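Side-chain contacts in major capsid protein (Faustovirus, PDB 5J7O), which probably builds the outer icosahedral shell of this large double-stranded DNA virus as a trimeric capsomer with a double jelly-roll fold: residues S438-P443 and R590-E595; V527-K530 and E535-A538. All coordinates share one frame; numbering follows the deposited sequence.

Contact 1: S438-P443 and R590-E595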
# COMPACT_ATOMS: atom_id res chain seq x y z
N SER B 438 9.32 -6.17 -37.02
CA SER B 438 9.19 -7.30 -37.93
C SER B 438 8.41 -8.45 -37.32
O SER B 438 7.89 -9.29 -38.06
CB SER B 438 10.56 -7.78 -38.38
OG SER B 438 11.28 -6.75 -39.04
N GLN B 439 8.32 -8.52 -35.99
CA GLN B 439 7.62 -9.63 -35.35
C GLN B 439 6.12 -9.59 -35.58
O GLN B 439 5.45 -10.61 -35.41
CB GLN B 439 7.93 -9.64 -33.85
CG GLN B 439 7.17 -8.60 -33.03
CD GLN B 439 7.68 -7.18 -33.24
OE1 GLN B 439 8.52 -6.92 -34.11
NE2 GLN B 439 7.18 -6.25 -32.43
N LEU B 440 5.58 -8.44 -35.97
CA LEU B 440 4.13 -8.26 -36.05
C LEU B 440 3.61 -8.80 -37.37
O LEU B 440 3.99 -8.31 -38.44
CB LEU B 440 3.77 -6.79 -35.88
CG LEU B 440 4.28 -6.19 -34.56
CD1 LEU B 440 3.75 -4.78 -34.35
CD2 LEU B 440 3.90 -7.10 -33.41
N LYS B 441 2.73 -9.80 -37.30
CA LYS B 441 2.09 -10.38 -38.47
C LYS B 441 0.57 -10.37 -38.42
O LYS B 441 -0.06 -10.53 -39.48
CB LYS B 441 2.55 -11.84 -38.67
CG LYS B 441 3.87 -12.01 -39.39
CD LYS B 441 5.05 -11.84 -38.45
CE LYS B 441 6.36 -12.22 -39.13
NZ LYS B 441 7.51 -12.16 -38.19
N TRP B 442 -0.03 -10.19 -37.26
CA TRP B 442 -1.45 -10.38 -37.03
C TRP B 442 -2.02 -9.14 -36.37
O TRP B 442 -1.28 -8.23 -35.97
CB TRP B 442 -1.67 -11.63 -36.16
CG TRP B 442 -1.13 -12.87 -36.80
CD1 TRP B 442 -1.11 -13.15 -38.13
CD2 TRP B 442 -0.51 -13.98 -36.14
NE1 TRP B 442 -0.52 -14.37 -38.34
CE2 TRP B 442 -0.15 -14.90 -37.14
CE3 TRP B 442 -0.24 -14.28 -34.80
CZ2 TRP B 442 0.48 -16.11 -36.84
CZ3 TRP B 442 0.38 -15.48 -34.51
CH2 TRP B 442 0.74 -16.38 -35.53
N PRO B 443 -3.35 -9.03 -36.26
CA PRO B 443 -3.94 -7.86 -35.59
C PRO B 443 -3.41 -7.71 -34.17
O PRO B 443 -3.32 -8.67 -33.42
CB PRO B 443 -5.44 -8.17 -35.59
CG PRO B 443 -5.63 -9.04 -36.76
CD PRO B 443 -4.40 -9.89 -36.84
N ARG B 590 2.21 -5.03 -41.07
CA ARG B 590 3.35 -5.54 -41.83
C ARG B 590 4.40 -4.47 -42.13
O ARG B 590 5.53 -4.81 -42.48
CB ARG B 590 2.87 -6.19 -43.13
CG ARG B 590 2.51 -7.66 -42.98
CD ARG B 590 1.72 -8.20 -44.16
NE ARG B 590 2.21 -7.72 -45.44
CZ ARG B 590 1.51 -6.95 -46.26
NH1 ARG B 590 0.27 -6.59 -45.94
NH2 ARG B 590 2.03 -6.54 -47.42
N GLU B 591 4.04 -3.19 -42.00
CA GLU B 591 4.99 -2.08 -42.12
C GLU B 591 4.78 -1.15 -40.92
O GLU B 591 4.22 -0.06 -41.04
CB GLU B 591 4.84 -1.34 -43.45
CG GLU B 591 6.00 -0.42 -43.77
CD GLU B 591 5.67 0.60 -44.83
OE1 GLU B 591 6.59 1.34 -45.25
OE2 GLU B 591 4.50 0.67 -45.25
N PHE B 592 5.25 -1.59 -39.76
CA PHE B 592 4.93 -0.98 -38.47
C PHE B 592 6.19 -0.41 -37.85
O PHE B 592 7.22 -1.09 -37.79
CB PHE B 592 4.30 -2.03 -37.55
CG PHE B 592 3.61 -1.45 -36.35
CD1 PHE B 592 4.33 -1.15 -35.20
CD2 PHE B 592 2.24 -1.24 -36.35
CE1 PHE B 592 3.69 -0.62 -34.09
CE2 PHE B 592 1.60 -0.72 -35.25
CZ PHE B 592 2.33 -0.42 -34.11
N TYR B 593 6.11 0.84 -37.38
CA TYR B 593 7.27 1.53 -36.83
C TYR B 593 6.95 2.13 -35.47
O TYR B 593 5.91 2.76 -35.30
CB TYR B 593 7.75 2.64 -37.78
CG TYR B 593 8.46 2.11 -39.01
CD1 TYR B 593 7.73 1.73 -40.13
CD2 TYR B 593 9.84 2.00 -39.05
CE1 TYR B 593 8.37 1.26 -41.26
CE2 TYR B 593 10.48 1.53 -40.17
CZ TYR B 593 9.75 1.15 -41.28
OH TYR B 593 10.38 0.68 -42.40
N ILE B 594 7.85 1.91 -34.52
CA ILE B 594 7.83 2.59 -33.23
C ILE B 594 9.04 3.52 -33.19
O ILE B 594 10.18 3.07 -33.29
CB ILE B 594 7.87 1.60 -32.05
CG1 ILE B 594 6.61 0.73 -32.05
CG2 ILE B 594 8.01 2.34 -30.73
CD1 ILE B 594 6.60 -0.32 -30.95
N GLU B 595 8.78 4.82 -33.06
CA GLU B 595 9.82 5.83 -33.08
C GLU B 595 10.00 6.41 -31.68
O GLU B 595 9.01 6.71 -31.00
CB GLU B 595 9.47 6.95 -34.07
CG GLU B 595 9.12 6.44 -35.46
CD GLU B 595 8.75 7.55 -36.41
OE1 GLU B 595 8.29 7.24 -37.53
OE2 GLU B 595 8.91 8.73 -36.04

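Contact 2: V527-K530 and E535-A538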
# COMPACT_ATOMS: atom_id res chain seq x y z
N VAL B 527 7.49 8.90 -27.80
CA VAL B 527 7.21 7.72 -28.62
C VAL B 527 6.17 8.09 -29.68
O VAL B 527 5.23 8.83 -29.40
CB VAL B 527 6.73 6.52 -27.77
CG1 VAL B 527 6.27 5.37 -28.66
CG2 VAL B 527 7.85 6.05 -26.85
N ARG B 528 6.37 7.58 -30.89
CA ARG B 528 5.46 7.77 -32.01
C ARG B 528 5.21 6.43 -32.68
O ARG B 528 6.12 5.61 -32.79
CB ARG B 528 6.03 8.79 -33.01
CG ARG B 528 5.17 9.04 -34.24
CD ARG B 528 5.60 10.33 -34.93
NE ARG B 528 6.13 10.11 -36.27
CZ ARG B 528 5.49 10.42 -37.39
NH1 ARG B 528 4.28 10.96 -37.34
NH2 ARG B 528 6.06 10.18 -38.57
N VAL B 529 3.97 6.20 -33.10
CA VAL B 529 3.57 4.94 -33.72
C VAL B 529 3.09 5.24 -35.14
O VAL B 529 2.09 5.93 -35.33
CB VAL B 529 2.48 4.23 -32.91
CG1 VAL B 529 2.06 2.95 -33.60
CG2 VAL B 529 2.97 3.94 -31.50
N LYS B 530 3.81 4.69 -36.12
CA LYS B 530 3.53 4.94 -37.53
C LYS B 530 3.46 3.60 -38.25
O LYS B 530 4.41 2.82 -38.21
CB LYS B 530 4.61 5.83 -38.15
CG LYS B 530 4.45 6.08 -39.63
CD LYS B 530 5.62 6.90 -40.16
CE LYS B 530 5.46 7.22 -41.64
NZ LYS B 530 6.58 8.04 -42.15
N GLU B 535 -0.32 7.69 -39.11
CA GLU B 535 -0.04 8.02 -37.72
C GLU B 535 -1.15 7.45 -36.84
O GLU B 535 -2.28 7.93 -36.89
CB GLU B 535 0.08 9.53 -37.55
CG GLU B 535 0.94 9.96 -36.37
CD GLU B 535 1.14 11.46 -36.33
OE1 GLU B 535 0.14 12.19 -36.13
OE2 GLU B 535 2.29 11.92 -36.51
N LEU B 536 -0.82 6.43 -36.06
CA LEU B 536 -1.73 5.92 -35.05
C LEU B 536 -1.48 6.58 -33.70
O LEU B 536 -2.40 6.70 -32.89
CB LEU B 536 -1.59 4.40 -34.93
CG LEU B 536 -1.71 3.68 -36.27
CD1 LEU B 536 -1.49 2.18 -36.10
CD2 LEU B 536 -3.06 3.96 -36.91
N TYR B 537 -0.24 7.01 -33.45
CA TYR B 537 0.10 7.83 -32.30
C TYR B 537 1.11 8.88 -32.76
O TYR B 537 2.17 8.53 -33.28
CB TYR B 537 0.69 6.99 -31.17
CG TYR B 537 -0.33 6.32 -30.29
CD1 TYR B 537 -0.99 7.02 -29.29
CD2 TYR B 537 -0.64 4.97 -30.46
CE1 TYR B 537 -1.92 6.40 -28.48
CE2 TYR B 537 -1.57 4.35 -29.66
CZ TYR B 537 -2.21 5.06 -28.68
OH TYR B 537 -3.14 4.44 -27.88
N ALA B 538 0.77 10.15 -32.57
CA ALA B 538 1.73 11.21 -32.84
C ALA B 538 2.87 11.13 -31.82
O ALA B 538 2.87 10.31 -30.90
CB ALA B 538 1.04 12.57 -32.80

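Contact 1: S438-P443 and R590-E595
Leu-440 lays one methyl over a face of the Phe-592 ring, and this pair carries the side-chain contact between 438-443 and 590-595. Leu-440 CD1 is 4.0 Å from the centroid of the Phe-592 ring on a line 21° off the ring normal, which satisfies the geometry of a CH-pi contact over the face. The methyl is not centred: its shortest distances are 3.8 Å from Leu-440 CD1 to Phe-592 CD1 and 3.9 Å to Phe-592 CG, so it leans toward the rim near the root of the ring. Both CB atoms point at the opposing segment, and the torsions finish the approach. The leucine CG stands opposite its own carbonyl carbon (chi1 -57°), whereas the phenylalanine CG stands opposite its backbone N (chi1 -165°), which carries the ring toward Leu-440; the second torsion, near a right angle, presents its face to the methyl. No hydrogen bond links the two segments; the side-chain contact between them is apolar. Arg-590 adds a peripheral approach through its backbone, with Leu-440 O 4.4 Å from Arg-590 CA.

The leucine loop is braced from within. Lys-441 NZ curls back to donate to Ser-438 O at 2.9 Å, arriving tilted from the plane of that carbonyl. Around the central pair, Ile-447 touches both Leu-440 and Phe-592, Ala-613 packs on Leu-440, and Val-529 and Ala-531 pack on Phe-592. Ile-447 and Ala-613 belong to one four-stranded antiparallel sheet, Phe-592, Val-529 and Ala-531 to another. The loop 438-443 joins strand 432-436 of the second sheet to strand 444-453 of the first. A loop leucine packed inward on a strand phenylalanine, with residues from both sheets around them, fits the hydrophobic interior of a jelly-roll beta sandwich.

Contact 2: V527-K530 and E535-A538
A classic beta bulge interrupts the hairpin of strands 526-531 and 534-541, with two residues, Leu-536 and Tyr-537, set against the single Val-529. The proof lies in the bonding of Val-529 O, which accepts two backbone N-H groups: Tyr-537 N at 3.2 Å, nearly straight at 171°, and Leu-536 N at 3.0 Å, more bent at 142°. Val-529 N returns a bond to Tyr-537 O at 2.9 Å, making Val-529 and Tyr-537 an antiparallel hydrogen-bonded pair. One residue further along, Lys-530 and Glu-535 form a non-hydrogen-bonded pair, so the register has slipped by one. The backbone changes direction at Leu-536 and Tyr-537, where the extra residue is accommodated.

On one face of the hairpin, Val-529 and Tyr-537 run side by side in the same direction, with Val-529 CB 3.7 Å from Tyr-537 CB. The valine CG2 then reaches Tyr-537 CD2 at 3.9 Å, oblique to the ring, while its other branch, CG1, meets Leu-536 CB at 4.1 Å. The tyrosine ring carries on away from the valine strand, packing edge-to-face with Tyr-545 and hydrogen-bonding through OH to Asn-570 O.

Arg-528 departs with CG opposite its backbone N, turns about its CG-CD bond and brings NH1 to Glu-535 OE2. This salt bridge has the carboxylate oxygen near the guanidinium plane, at its edge, but the two groups' planes stand 88° apart and the modelled separation is doubtfully short. Arg-528 NE pairs with Glu-595 on the adjoining strand, so, if the short contact to Glu-535 is real, two carboxylates may share the arginine's charge.

In the fold
The two contacts lie with their centres about 12 Å apart, in the second half of the chain and within the region that marks the major capsid proteins of large eukaryotic DNA viruses. Contact 2 is nested in sequence between the segments of contact 1. Strand 592-597 of contact 1 and strand 526-531 of contact 2 are neighbours in the sheet ordered 432-436, 592-597, 526-531, 534-541. They meet directly: Tyr-593 N is 2.7 Å from Lys-530 O, a probable hydrogen bond between the two strands. Contact 1 thus ties the sheet to a connecting loop, while contact 2 lies in the hairpin that ends this sheet within the chain, where Tyr-537 packs on Tyr-73 of the third subunit.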